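Local atomic coordinates of peptidase M16 C-terminal domain-containing protein (Enterococcus faecalis, PDB entry 3D3Y), a protein that is of unknown function but is related to M16 metallopeptidases and may bind a metal ion. Residues Leu275-Gly280 / Pro401-Val406. Residues are numbered along the deposited sequence; the frame is centred on the assembly and turned at random.
Sequences LQVFNG and PEIQEV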
# COMPACT_ATOMS: atom_id res chain seq x y z
N LEU A 275 -14.68 -12.80 4.50
CA LEU A 275 -14.43 -11.43 5.02
C LEU A 275 -14.65 -10.38 3.93
O LEU A 275 -15.24 -9.32 4.17
CB LEU A 275 -13.02 -11.33 5.61
CG LEU A 275 -12.55 -9.92 5.99
CD1 LEU A 275 -13.35 -9.45 7.21
CD2 LEU A 275 -11.04 -9.97 6.31
N GLN A 276 -14.24 -10.72 2.71
CA GLN A 276 -14.47 -9.84 1.56
C GLN A 276 -15.97 -9.51 1.47
O GLN A 276 -16.37 -8.36 1.32
CB GLN A 276 -13.98 -10.52 0.27
CG GLN A 276 -12.46 -10.77 0.20
CD GLN A 276 -11.68 -9.47 0.07
OE1 GLN A 276 -12.21 -8.46 -0.42
NE2 GLN A 276 -10.44 -9.48 0.53
N VAL A 277 -16.79 -10.55 1.57
CA VAL A 277 -18.23 -10.41 1.45
C VAL A 277 -18.80 -9.74 2.69
O VAL A 277 -19.62 -8.82 2.56
CB VAL A 277 -18.92 -11.78 1.13
CG1 VAL A 277 -20.47 -11.63 1.07
CG2 VAL A 277 -18.37 -12.36 -0.19
N PHE A 278 -18.35 -10.16 3.88
CA PHE A 278 -18.84 -9.52 5.11
C PHE A 278 -18.64 -8.01 5.04
O PHE A 278 -19.55 -7.23 5.35
CB PHE A 278 -18.13 -10.06 6.36
CG PHE A 278 -18.30 -9.16 7.55
CD1 PHE A 278 -19.44 -9.26 8.37
CD2 PHE A 278 -17.36 -8.17 7.83
CE1 PHE A 278 -19.63 -8.39 9.47
CE2 PHE A 278 -17.53 -7.30 8.92
CZ PHE A 278 -18.67 -7.42 9.75
N ASN A 279 -17.44 -7.61 4.60
CA ASN A 279 -17.09 -6.20 4.54
C ASN A 279 -18.02 -5.44 3.62
O ASN A 279 -18.48 -4.33 3.96
CB ASN A 279 -15.64 -5.95 4.12
CG ASN A 279 -15.32 -4.46 4.06
OD1 ASN A 279 -15.02 -3.90 2.98
ND2 ASN A 279 -15.44 -3.80 5.21
N GLY A 280 -18.31 -6.04 2.46
CA GLY A 280 -19.23 -5.43 1.50
C GLY A 280 -20.62 -5.23 2.07
O GLY A 280 -21.24 -4.20 1.82
N PRO A 401 -23.76 -18.49 6.81
CA PRO A 401 -23.07 -18.98 8.02
C PRO A 401 -21.59 -18.56 8.07
O PRO A 401 -21.10 -18.22 9.16
CB PRO A 401 -23.28 -20.51 7.96
CG PRO A 401 -24.61 -20.66 7.23
CD PRO A 401 -24.51 -19.57 6.15
N GLU A 402 -20.91 -18.53 6.93
CA GLU A 402 -19.52 -18.04 6.91
C GLU A 402 -19.41 -16.57 7.24
O GLU A 402 -18.46 -16.15 7.96
CB GLU A 402 -18.86 -18.30 5.57
CG GLU A 402 -18.57 -19.81 5.30
CD GLU A 402 -18.09 -20.06 3.87
OE1 GLU A 402 -18.40 -19.21 2.99
OE2 GLU A 402 -17.40 -21.08 3.61
N ILE A 403 -20.36 -15.78 6.72
CA ILE A 403 -20.41 -14.34 7.00
C ILE A 403 -20.68 -14.07 8.48
O ILE A 403 -20.06 -13.14 9.08
CB ILE A 403 -21.48 -13.65 6.10
CG1 ILE A 403 -21.14 -13.84 4.60
CG2 ILE A 403 -21.63 -12.14 6.49
CD1 ILE A 403 -22.29 -13.64 3.64
N GLN A 404 -21.60 -14.85 9.07
CA GLN A 404 -21.95 -14.75 10.49
C GLN A 404 -20.73 -15.08 11.34
O GLN A 404 -20.47 -14.41 12.37
CB GLN A 404 -23.07 -15.75 10.87
CG GLN A 404 -24.44 -15.51 10.26
CD GLN A 404 -25.43 -16.58 10.69
OE1 GLN A 404 -25.69 -17.54 9.94
NE2 GLN A 404 -25.99 -16.44 11.89
N GLU A 405 -19.99 -16.12 10.95
CA GLU A 405 -18.74 -16.45 11.67
C GLU A 405 -17.68 -15.31 11.62
O GLU A 405 -17.06 -15.00 12.65
CB GLU A 405 -18.17 -17.79 11.16
CG GLU A 405 -16.87 -18.25 11.81
CD GLU A 405 -16.99 -18.44 13.32
OE1 GLU A 405 -18.11 -18.74 13.82
OE2 GLU A 405 -15.94 -18.28 14.01
N VAL A 406 -17.46 -14.71 10.46
CA VAL A 406 -16.57 -13.54 10.34
C VAL A 406 -17.08 -12.45 11.31
O VAL A 406 -16.30 -11.87 12.08
CB VAL A 406 -16.52 -13.01 8.87
CG1 VAL A 406 -15.92 -11.59 8.77
CG2 VAL A 406 -15.73 -14.00 8.00
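V406 is the bump that fills the groove between L275 and F278, about one turn apart on helix 272-284. One methyl, CG1, does most of the filling: anti to the backbone N (chi1 165°), it reaches CB of F278 at 3.6 Å and also CD1 of L275 at 3.7 Å. The second methyl, CG2, settles on the backbone of L275, 3.8 Å from its N.

I403, one turn earlier on helix 400-409, packs on the neighbouring patch formed by V277 and F278, and also touches I281. Its two branches divide the work: CD1 runs out to CG1 of V277 at 3.7 Å, the side chains crossing nearly at right angles, while CG2 rests 4.1 Å from CB of F278. V406 CG1 comes obliquely to the F278 ring, 3.6 Å from CG of F278, whose CD1 lies 4.0 Å from the carbonyl O of I403. L337 and I340 of helix 326-341 pack on F278 as well.

All five residues are buried; the side-chain contacts are apolar, with backbone atoms of L275 and I403 touched too. The segment axes pass 8.9 Å apart at -78°, a steep helix-on-helix packing in the helix layer accompanying the five-stranded sheet of an M16-type alpha/beta domain.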